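Local coordinates for kojibiose phosphorylase (Gut metagenome, PDB 6W0P), which is a family 65 glycoside hydrolase-type phosphorylase, built from a beta-sandwich N-terminal domain, a helical catalytic domain of the six-hairpin clan and a small C-terminal domain, at residues P588-F593 with L607-Y612; N486-F491 with M594-E599; R7-E12 with I16-F21. All coordinates share one frame; numbering follows the deposited sequence.

Interaction 1: P588-F593 with L607-Y612; sequences PDVLMF and LANYNY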
loop_
_atom_site.group_PDB
_atom_site.type_symbol
_atom_site.label_atom_id
_atom_site.label_comp_id
_atom_site.label_asym_id
_atom_site.label_seq_id
_atom_site.Cartn_x
_atom_site.Cartn_y
_atom_site.Cartn_z
ATOM N N PRO A 588 -17.951 8.542 14.039
ATOM C CA PRO A 588 -18.027 9.972 14.312
ATOM C C PRO A 588 -16.772 10.722 13.854
ATOM O O PRO A 588 -15.666 10.346 14.219
ATOM C CB PRO A 588 -18.204 10.019 15.829
ATOM C CG PRO A 588 -18.915 8.716 16.131
ATOM C CD PRO A 588 -18.285 7.704 15.197
ATOM N N ASP A 589 -16.972 11.785 13.082
ATOM C CA ASP A 589 -15.891 12.711 12.665
ATOM C C ASP A 589 -16.290 14.104 13.172
ATOM O O ASP A 589 -15.809 14.497 14.247
ATOM C CB ASP A 589 -15.656 12.533 11.163
ATOM C CG ASP A 589 -14.324 13.046 10.677
ATOM O OD1 ASP A 589 -14.067 14.250 10.918
ATOM O OD2 ASP A 589 -13.544 12.239 10.061
ATOM N N VAL A 590 -17.245 14.765 12.512
ATOM C CA VAL A 590 -17.843 16.032 13.031
ATOM C C VAL A 590 -18.415 15.755 14.431
ATOM O O VAL A 590 -18.174 16.564 15.360
ATOM C CB VAL A 590 -18.918 16.575 12.082
ATOM C CG1 VAL A 590 -19.768 17.655 12.753
ATOM C CG2 VAL A 590 -18.310 17.083 10.797
ATOM N N LEU A 591 -19.174 14.669 14.577
ATOM C CA LEU A 591 -19.910 14.345 15.832
ATOM C C LEU A 591 -18.909 13.977 16.932
ATOM O O LEU A 591 -19.247 14.108 18.126
ATOM C CB LEU A 591 -20.912 13.216 15.566
ATOM C CG LEU A 591 -22.135 13.589 14.730
ATOM C CD1 LEU A 591 -23.230 12.539 14.889
ATOM C CD2 LEU A 591 -22.675 14.979 15.092
ATOM N N MET A 592 -17.712 13.530 16.547
ATOM C CA MET A 592 -16.617 13.281 17.510
ATOM C C MET A 592 -16.186 14.612 18.157
ATOM O O MET A 592 -16.153 14.670 19.376
ATOM C CB MET A 592 -15.410 12.639 16.830
ATOM C CG MET A 592 -14.439 12.077 17.821
ATOM S SD MET A 592 -15.195 10.672 18.681
ATOM C CE MET A 592 -14.135 10.573 20.118
ATOM N N PHE A 593 -15.845 15.656 17.404
ATOM C CA PHE A 593 -15.360 16.889 18.079
ATOM C C PHE A 593 -16.546 17.564 18.787
ATOM O O PHE A 593 -16.341 18.198 19.800
ATOM C CB PHE A 593 -14.537 17.791 17.157
ATOM C CG PHE A 593 -15.305 18.566 16.127
ATOM C CD1 PHE A 593 -16.003 19.707 16.480
ATOM C CD2 PHE A 593 -15.275 18.186 14.799
ATOM C CE1 PHE A 593 -16.698 20.439 15.530
ATOM C CE2 PHE A 593 -15.945 18.928 13.843
ATOM C CZ PHE A 593 -16.659 20.051 14.215
ATOM N N LEU A 607 -28.383 18.949 16.870
ATOM C CA LEU A 607 -29.485 18.267 16.132
ATOM C C LEU A 607 -29.232 18.428 14.626
ATOM O O LEU A 607 -29.380 17.439 13.897
ATOM C CB LEU A 607 -30.853 18.788 16.594
ATOM C CG LEU A 607 -32.102 18.262 15.869
ATOM C CD1 LEU A 607 -32.439 16.835 16.248
ATOM C CD2 LEU A 607 -33.321 19.147 16.161
ATOM N N ALA A 608 -28.796 19.595 14.161
ATOM C CA ALA A 608 -28.545 19.807 12.718
ATOM C C ALA A 608 -27.461 18.824 12.268
ATOM O O ALA A 608 -27.675 18.108 11.292
ATOM C CB ALA A 608 -28.146 21.232 12.446
ATOM N N ASN A 609 -26.349 18.748 12.998
ATOM C CA ASN A 609 -25.197 17.885 12.605
ATOM C C ASN A 609 -25.559 16.416 12.807
ATOM O O ASN A 609 -25.162 15.602 11.975
ATOM C CB ASN A 609 -23.915 18.315 13.299
ATOM C CG ASN A 609 -23.445 19.656 12.782
ATOM O OD1 ASN A 609 -22.671 19.672 11.832
ATOM N ND2 ASN A 609 -23.914 20.764 13.360
ATOM N N TYR A 610 -26.288 16.097 13.865
ATOM C CA TYR A 610 -26.734 14.717 14.132
ATOM C C TYR A 610 -27.603 14.254 12.959
ATOM O O TYR A 610 -27.420 13.102 12.480
ATOM C CB TYR A 610 -27.470 14.618 15.468
ATOM C CG TYR A 610 -27.948 13.228 15.804
ATOM C CD1 TYR A 610 -27.160 12.333 16.514
ATOM C CD2 TYR A 610 -29.205 12.809 15.407
ATOM C CE1 TYR A 610 -27.609 11.059 16.821
ATOM C CE2 TYR A 610 -29.667 11.541 15.701
ATOM C CZ TYR A 610 -28.854 10.651 16.381
ATOM O OH TYR A 610 -29.368 9.425 16.669
ATOM N N ASN A 611 -28.555 15.096 12.550
ATOM C CA ASN A 611 -29.566 14.743 11.524
ATOM C C ASN A 611 -28.841 14.550 10.193
ATOM O O ASN A 611 -29.280 13.710 9.431
ATOM C CB ASN A 611 -30.664 15.797 11.364
ATOM C CG ASN A 611 -31.760 15.728 12.410
ATOM O OD1 ASN A 611 -31.838 14.778 13.174
ATOM N ND2 ASN A 611 -32.578 16.768 12.492
ATOM N N TYR A 612 -27.791 15.320 9.903
ATOM C CA TYR A 612 -27.053 15.167 8.622
ATOM C C TYR A 612 -26.136 13.923 8.663
ATOM O O TYR A 612 -26.157 13.168 7.693
ATOM C CB TYR A 612 -26.265 16.424 8.251
ATOM C CG TYR A 612 -25.675 16.314 6.871
ATOM C CD1 TYR A 612 -26.388 16.688 5.747
ATOM C CD2 TYR A 612 -24.424 15.738 6.691
ATOM C CE1 TYR A 612 -25.849 16.538 4.478
ATOM C CE2 TYR A 612 -23.863 15.607 5.438
ATOM C CZ TYR A 612 -24.570 16.018 4.328
ATOM O OH TYR A 612 -24.013 15.818 3.104
#
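Val590 and Leu591 pack against Asn609 and Tyr610 in a small, buried helix-to-helix contact, where two consecutive helices of the central catalytic domain, 590-596 and 603-613, lie side by side. No hydrogen bond crosses between 588-593 and 607-612, and the closest backbones, at Leu591 and Tyr610, keep their CA atoms 7.0 Å apart. Leu591 gives the largest share of the buried surface. Its methyl CD2 rests on the backbone, 4.0 Å from Tyr610 N, and at a similar distance from CB of Asn609. The other branch, CD1, lies 4.3 Å from Tyr610 CD1 and meets the ring obliquely. A branched leucine suits this place because its two methyls can straddle neighbouring residues of the facing helix. Val590 meets Asn609 crosswise, at about a right angle. With CG1 anti to the backbone N (chi1 166°), the valine directs that methyl to within 3.7 Å of Asn609 OD1. This is van der Waals contact with the oxygen end of an amide that is already engaged: OD1 accepts from Phe546 N, while ND2 donates to Leu544 O and, within its own helix, to Gln605 O. At the far end of Tyr610, OH is hydrogen-bonded to Asp640 OD2. Leu591 also touches His628 of helix 624-634. Asn609 and Tyr610 thus combine two roles, giving carbon surface to the neighbouring helix while their polar ends bond elsewhere. The chemistry implies an interface probably held by dispersion and the exclusion of water, its buried amide satisfied by backbone groups of Leu544, Phe546 and Gln605.

Interaction 2: N486-F491 with M594-E599; sequences NTYTNF and MFLYME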
loop_
_atom_site.group_PDB
_atom_site.type_symbol
_atom_site.label_atom_id
_atom_site.label_comp_id
_atom_site.label_asym_id
_atom_site.label_seq_id
_atom_site.Cartn_x
_atom_site.Cartn_y
_atom_site.Cartn_z
ATOM N N ASN A 486 -10.386 18.848 6.661
ATOM C CA ASN A 486 -11.119 17.951 7.588
ATOM C C ASN A 486 -11.370 18.749 8.869
ATOM O O ASN A 486 -10.394 19.265 9.469
ATOM C CB ASN A 486 -10.408 16.637 7.857
ATOM C CG ASN A 486 -11.002 15.896 9.032
ATOM O OD1 ASN A 486 -10.431 15.924 10.123
ATOM N ND2 ASN A 486 -12.123 15.221 8.818
ATOM N N THR A 487 -12.638 18.897 9.248
ATOM C CA THR A 487 -13.031 19.814 10.342
ATOM C C THR A 487 -12.539 19.258 11.670
ATOM O O THR A 487 -12.008 20.034 12.442
ATOM C CB THR A 487 -14.530 20.103 10.305
ATOM O OG1 THR A 487 -14.731 20.623 8.987
ATOM C CG2 THR A 487 -14.945 21.084 11.382
ATOM N N TYR A 488 -12.628 17.947 11.900
ATOM C CA TYR A 488 -12.088 17.366 13.147
ATOM C C TYR A 488 -10.615 17.774 13.305
ATOM O O TYR A 488 -10.222 18.292 14.372
ATOM C CB TYR A 488 -12.197 15.842 13.181
ATOM C CG TYR A 488 -11.741 15.281 14.499
ATOM C CD1 TYR A 488 -10.410 14.995 14.743
ATOM C CD2 TYR A 488 -12.645 15.135 15.539
ATOM C CE1 TYR A 488 -9.988 14.498 15.973
ATOM C CE2 TYR A 488 -12.241 14.644 16.775
ATOM C CZ TYR A 488 -10.911 14.319 16.996
ATOM O OH TYR A 488 -10.545 13.896 18.242
ATOM N N THR A 489 -9.803 17.531 12.278
ATOM C CA THR A 489 -8.347 17.839 12.298
ATOM C C THR A 489 -8.123 19.335 12.615
ATOM O O THR A 489 -7.335 19.655 13.545
ATOM C CB THR A 489 -7.708 17.391 10.977
ATOM O OG1 THR A 489 -7.951 15.992 10.780
ATOM C CG2 THR A 489 -6.229 17.692 10.911
ATOM N N ASN A 490 -8.799 20.233 11.891
ATOM C CA ASN A 490 -8.548 21.693 11.982
ATOM C C ASN A 490 -9.076 22.199 13.327
ATOM O O ASN A 490 -8.357 22.965 14.000
ATOM C CB ASN A 490 -9.157 22.456 10.804
ATOM C CG ASN A 490 -8.443 22.156 9.505
ATOM O OD1 ASN A 490 -7.706 21.184 9.420
ATOM N ND2 ASN A 490 -8.690 22.973 8.490
ATOM N N PHE A 491 -10.282 21.766 13.691
ATOM C CA PHE A 491 -10.959 22.171 14.938
ATOM C C PHE A 491 -10.067 21.782 16.118
ATOM O O PHE A 491 -9.719 22.664 16.933
ATOM C CB PHE A 491 -12.346 21.534 15.023
ATOM C CG PHE A 491 -13.188 22.001 16.181
ATOM C CD1 PHE A 491 -13.132 21.358 17.403
ATOM C CD2 PHE A 491 -14.063 23.061 16.035
ATOM C CE1 PHE A 491 -13.911 21.791 18.463
ATOM C CE2 PHE A 491 -14.864 23.471 17.088
ATOM C CZ PHE A 491 -14.792 22.825 18.298
ATOM N N MET A 594 -17.760 17.386 18.289
ATOM C CA MET A 594 -18.958 17.954 18.927
ATOM C C MET A 594 -19.179 17.240 20.265
ATOM O O MET A 594 -19.448 17.934 21.260
ATOM C CB MET A 594 -20.155 17.862 17.990
ATOM C CG MET A 594 -19.981 18.780 16.780
ATOM S SD MET A 594 -21.492 19.155 15.859
ATOM C CE MET A 594 -22.203 20.373 16.970
ATOM N N PHE A 595 -18.933 15.923 20.342
ATOM C CA PHE A 595 -18.979 15.174 21.628
ATOM C C PHE A 595 -17.898 15.695 22.588
ATOM O O PHE A 595 -18.226 15.946 23.760
ATOM C CB PHE A 595 -18.761 13.683 21.395
ATOM C CG PHE A 595 -18.455 12.898 22.640
ATOM C CD1 PHE A 595 -19.443 12.649 23.580
ATOM C CD2 PHE A 595 -17.208 12.327 22.829
ATOM C CE1 PHE A 595 -19.175 11.906 24.715
ATOM C CE2 PHE A 595 -16.937 11.576 23.967
ATOM C CZ PHE A 595 -17.914 11.384 24.913
ATOM N N LEU A 596 -16.651 15.850 22.112
ATOM C CA LEU A 596 -15.487 16.154 23.001
ATOM C C LEU A 596 -15.656 17.554 23.604
ATOM O O LEU A 596 -14.974 17.875 24.617
ATOM C CB LEU A 596 -14.164 16.030 22.242
ATOM C CG LEU A 596 -13.788 14.633 21.736
ATOM C CD1 LEU A 596 -12.521 14.710 20.892
ATOM C CD2 LEU A 596 -13.598 13.636 22.884
ATOM N N TYR A 597 -16.518 18.354 22.986
ATOM C CA TYR A 597 -16.793 19.770 23.331
ATOM C C TYR A 597 -18.303 20.025 23.352
ATOM O O TYR A 597 -18.747 21.143 22.960
ATOM C CB TYR A 597 -16.042 20.669 22.350
ATOM C CG TYR A 597 -14.558 20.717 22.591
ATOM C CD1 TYR A 597 -14.007 21.439 23.639
ATOM C CD2 TYR A 597 -13.707 20.036 21.747
ATOM C CE1 TYR A 597 -12.633 21.470 23.847
ATOM C CE2 TYR A 597 -12.338 20.061 21.931
ATOM C CZ TYR A 597 -11.798 20.776 22.981
ATOM O OH TYR A 597 -10.443 20.755 23.093
ATOM N N MET A 598 -19.075 19.050 23.833
ATOM C CA MET A 598 -20.569 19.086 23.868
ATOM C C MET A 598 -21.048 20.362 24.584
ATOM O O MET A 598 -22.106 20.898 24.198
ATOM C CB MET A 598 -21.141 17.848 24.575
ATOM C CG MET A 598 -20.689 17.685 26.029
ATOM S SD MET A 598 -21.449 16.286 26.907
ATOM C CE MET A 598 -21.127 14.938 25.767
ATOM N N GLU A 599 -20.286 20.847 25.574
ATOM C CA GLU A 599 -20.675 22.029 26.401
ATOM C C GLU A 599 -20.764 23.306 25.549
ATOM O O GLU A 599 -21.483 24.207 25.962
ATOM C CB GLU A 599 -19.760 22.209 27.622
ATOM C CG GLU A 599 -18.378 22.808 27.345
ATOM C CD GLU A 599 -17.288 21.790 27.054
ATOM O OE1 GLU A 599 -17.632 20.580 26.825
ATOM O OE2 GLU A 599 -16.096 22.194 27.029
#
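Two aromatic residues of helix 487-504, Tyr488 and Phe491, meet Leu596 and Tyr597 of the segment 594-599. The aromatic pair is an offset edge-to-face arrangement: the edge of Phe491 is turned toward the face of Tyr597, with centroids 5.8 Å apart and planes at 67°. Its closest atoms are Phe491 CE1 and Tyr597 CD2, 3.7 Å apart, and CD2 lies in the plane of the phenylalanine ring. A chi1 of -173° swings the Phe491 ring away from its own backbone N and out to the tyrosine. The same ring stacks on Phe593, and Tyr597 has a cation-pi partner in Lys495.

The leucine-tyrosine contact rests on a single methyl. Leu596 CD1 sits at the edge of the Tyr488 ring, near its plane, 3.4 Å from Tyr488 OH. All this belongs to the (alpha/alpha)6-barrel catalytic domain of the family, where helix 418-434 packs on Tyr488 and Tyr597.

No hydrogen bond crosses between the segments; the side-chain bonds within them lie at the start of helix 487-504. Asn486 is its N-cap, a role for which a short amide is well shaped: OD1 accepts from Thr489 N at 2.8 Å and from Thr489 OG1 at 2.6 Å, the two donors approaching from opposite faces of the amide plane.

Interaction 3: R7-E12 with I16-F21; sequences RYLETE and IVENNF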
loop_
_atom_site.group_PDB
_atom_site.type_symbol
_atom_site.label_atom_id
_atom_site.label_comp_id
_atom_site.label_asym_id
_atom_site.label_seq_id
_atom_site.Cartn_x
_atom_site.Cartn_y
_atom_site.Cartn_z
ATOM N N ARG A 7 -25.308 -16.303 23.108
ATOM C CA ARG A 7 -25.461 -16.381 24.578
ATOM C C ARG A 7 -25.176 -17.825 25.013
ATOM O O ARG A 7 -26.061 -18.665 24.829
ATOM C CB ARG A 7 -26.889 -15.966 24.940
ATOM C CG ARG A 7 -27.258 -16.202 26.396
ATOM C CD ARG A 7 -26.402 -15.360 27.318
ATOM N NE ARG A 7 -26.540 -13.951 26.975
ATOM C CZ ARG A 7 -27.459 -13.111 27.473
ATOM N NH1 ARG A 7 -28.334 -13.513 28.383
ATOM N NH2 ARG A 7 -27.476 -11.854 27.061
ATOM N N TYR A 8 -23.991 -18.112 25.556
ATOM C CA TYR A 8 -23.644 -19.457 26.079
ATOM C C TYR A 8 -23.238 -19.381 27.553
ATOM O O TYR A 8 -23.088 -20.490 28.143
ATOM C CB TYR A 8 -22.535 -20.112 25.260
ATOM C CG TYR A 8 -21.129 -19.599 25.496
ATOM C CD1 TYR A 8 -20.699 -18.401 24.952
ATOM C CD2 TYR A 8 -20.208 -20.335 26.220
ATOM C CE1 TYR A 8 -19.400 -17.946 25.125
ATOM C CE2 TYR A 8 -18.906 -19.894 26.409
ATOM C CZ TYR A 8 -18.500 -18.690 25.863
ATOM O OH TYR A 8 -17.216 -18.240 26.038
ATOM N N LEU A 9 -23.111 -18.178 28.133
ATOM C CA LEU A 9 -22.653 -18.005 29.542
ATOM C C LEU A 9 -23.848 -17.726 30.453
ATOM O O LEU A 9 -24.785 -17.047 30.028
ATOM C CB LEU A 9 -21.588 -16.905 29.609
ATOM C CG LEU A 9 -20.291 -17.269 28.884
ATOM C CD1 LEU A 9 -19.330 -16.097 28.840
ATOM C CD2 LEU A 9 -19.611 -18.455 29.544
ATOM N N GLU A 10 -23.821 -18.271 31.660
ATOM C CA GLU A 10 -24.854 -18.006 32.690
ATOM C C GLU A 10 -24.835 -16.515 33.057
ATOM O O GLU A 10 -23.753 -15.865 33.030
ATOM C CB GLU A 10 -24.640 -18.863 33.934
ATOM C CG GLU A 10 -24.719 -20.357 33.668
ATOM C CD GLU A 10 -25.830 -20.812 32.732
ATOM O OE1 GLU A 10 -25.544 -21.586 31.806
ATOM O OE2 GLU A 10 -26.981 -20.370 32.920
ATOM N N THR A 11 -26.020 -16.013 33.382
ATOM C CA THR A 11 -26.299 -14.631 33.825
ATOM C C THR A 11 -26.331 -14.582 35.349
ATOM O O THR A 11 -27.303 -15.085 35.921
ATOM C CB THR A 11 -27.624 -14.148 33.245
ATOM O OG1 THR A 11 -27.458 -14.198 31.831
ATOM C CG2 THR A 11 -27.952 -12.740 33.678
ATOM N N GLU A 12 -25.302 -13.991 35.950
ATOM C CA GLU A 12 -25.205 -13.696 37.402
ATOM C C GLU A 12 -24.624 -12.297 37.562
ATOM O O GLU A 12 -23.753 -11.898 36.791
ATOM C CB GLU A 12 -24.247 -14.632 38.128
ATOM C CG GLU A 12 -24.658 -16.084 38.157
ATOM C CD GLU A 12 -23.767 -16.874 39.099
ATOM O OE1 GLU A 12 -23.168 -16.238 40.024
ATOM O OE2 GLU A 12 -23.671 -18.113 38.911
ATOM N N ILE A 16 -19.060 -14.452 35.980
ATOM C CA ILE A 16 -19.270 -15.071 34.649
ATOM C C ILE A 16 -19.127 -16.567 34.899
ATOM O O ILE A 16 -18.102 -16.986 35.548
ATOM C CB ILE A 16 -18.270 -14.537 33.612
ATOM C CG1 ILE A 16 -18.120 -13.011 33.647
ATOM C CG2 ILE A 16 -18.644 -15.008 32.223
ATOM C CD1 ILE A 16 -19.434 -12.244 33.476
ATOM N N VAL A 17 -20.113 -17.343 34.480
ATOM C CA VAL A 17 -20.119 -18.816 34.676
ATOM C C VAL A 17 -20.325 -19.490 33.322
ATOM O O VAL A 17 -21.292 -19.112 32.610
ATOM C CB VAL A 17 -21.184 -19.239 35.703
ATOM C CG1 VAL A 17 -21.214 -20.761 35.884
ATOM C CG2 VAL A 17 -20.917 -18.567 37.032
ATOM N N GLU A 18 -19.458 -20.451 32.991
ATOM C CA GLU A 18 -19.682 -21.403 31.868
ATOM C C GLU A 18 -20.122 -22.741 32.471
ATOM O O GLU A 18 -19.359 -23.296 33.240
ATOM C CB GLU A 18 -18.437 -21.564 30.988
ATOM C CG GLU A 18 -18.699 -22.369 29.718
ATOM C CD GLU A 18 -17.467 -22.755 28.906
ATOM O OE1 GLU A 18 -16.315 -22.535 29.389
ATOM O OE2 GLU A 18 -17.665 -23.234 27.765
ATOM N N ASN A 19 -21.348 -23.161 32.193
ATOM C CA ASN A 19 -21.936 -24.455 32.634
ATOM C C ASN A 19 -21.693 -25.462 31.508
ATOM O O ASN A 19 -22.279 -25.276 30.431
ATOM C CB ASN A 19 -23.442 -24.342 32.914
ATOM C CG ASN A 19 -23.801 -23.920 34.325
ATOM O OD1 ASN A 19 -22.925 -23.657 35.149
ATOM N ND2 ASN A 19 -25.093 -23.841 34.615
ATOM N N ASN A 20 -20.847 -26.466 31.744
ATOM C CA ASN A 20 -20.363 -27.404 30.694
ATOM C C ASN A 20 -19.329 -26.688 29.816
ATOM O O ASN A 20 -19.412 -25.450 29.672
ATOM C CB ASN A 20 -21.495 -27.973 29.827
ATOM C CG ASN A 20 -22.567 -28.662 30.646
ATOM O OD1 ASN A 20 -22.270 -29.422 31.575
ATOM N ND2 ASN A 20 -23.820 -28.410 30.295
ATOM N N PHE A 21 -18.386 -27.460 29.269
ATOM C CA PHE A 21 -17.371 -26.975 28.310
ATOM C C PHE A 21 -18.035 -26.866 26.951
ATOM O O PHE A 21 -18.643 -27.860 26.578
ATOM C CB PHE A 21 -16.180 -27.923 28.217
ATOM C CG PHE A 21 -15.090 -27.453 27.284
ATOM C CD1 PHE A 21 -14.668 -26.126 27.288
ATOM C CD2 PHE A 21 -14.469 -28.337 26.409
ATOM C CE1 PHE A 21 -13.664 -25.700 26.431
ATOM C CE2 PHE A 21 -13.455 -27.908 25.559
ATOM C CZ PHE A 21 -13.049 -26.595 25.583
HETATM O O HOH W 1 -23.037 -21.637 30.395
#
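Glu10 and Val17 join the first two strands of the chain in a short antiparallel beta hairpin, 10-11 with 15-19, at one edge of the large sheet of the N-terminal beta-sandwich domain. The pairing is slight: one backbone bond, Glu10 N to Val17 O at 2.8 Å, spans the two segments.

The tightly packed part is built by Leu9, Ile16, Val17 and Glu18. Leu9 CD1 meets Ile16 CG2 at 3.6 Å, while CD2 lies against CB of Glu18, so the two leucine methyls reach two residues that lie two apart on the opposite strand. Phe33 and Ile32 cover this leucine further. Val17, a buried beta-branched residue suited to a strand, sets its CB against CB of Glu10 and its CG2 3.4 Å from OE2 of Glu12, whose OE1 makes a salt bridge with Arg15. Glu18, its chain extended throughout (chi1 -172°), brings OE2 to the edge of the Tyr8 ring, 3.8 Å from Tyr8 CE2. Its carboxylate stands nearly perpendicular to that ring, the planes 84° apart. Arg115 forms a salt bridge with OE1, and His22 bonds to OE2, so this buried charge is probably well balanced. Tyr8 OH is hydrogen-bonded to Ser29 OG.

The part around Glu10 and Asn19 is looser and more polar. Glu10, bent at chi2 (-42°), folds across Asn19 with its CG 3.6 Å from ND2, packing without a direct bond. Where the strands diverge a water takes over: it donates to Tyr8 O and to Glu10 OE1, and accepts from Asn19 N at 2.9 Å.

From the N terminus, interaction 3 comes first, closing a tight hairpin with three residues between its segments at the edge of the N-terminal sheet. Much later, interaction 2 begins at 486-491 and returns to 594-599, spanning 102 residues. Interaction 1 opens inside that span, at 588-593, and closes beyond it, at 607-612, so interactions 1 and 2 cross. Both use helix 590-596, bringing helices 487-504 and 603-613 onto one neighbour, and they touch: Asp589 OD1 lies 3.0 Å from Asn486 ND2, a probable hydrogen bond. Interaction 3 stands apart, its centre about 39 Å from that of interaction 1 and 42 Å from that of interaction 2.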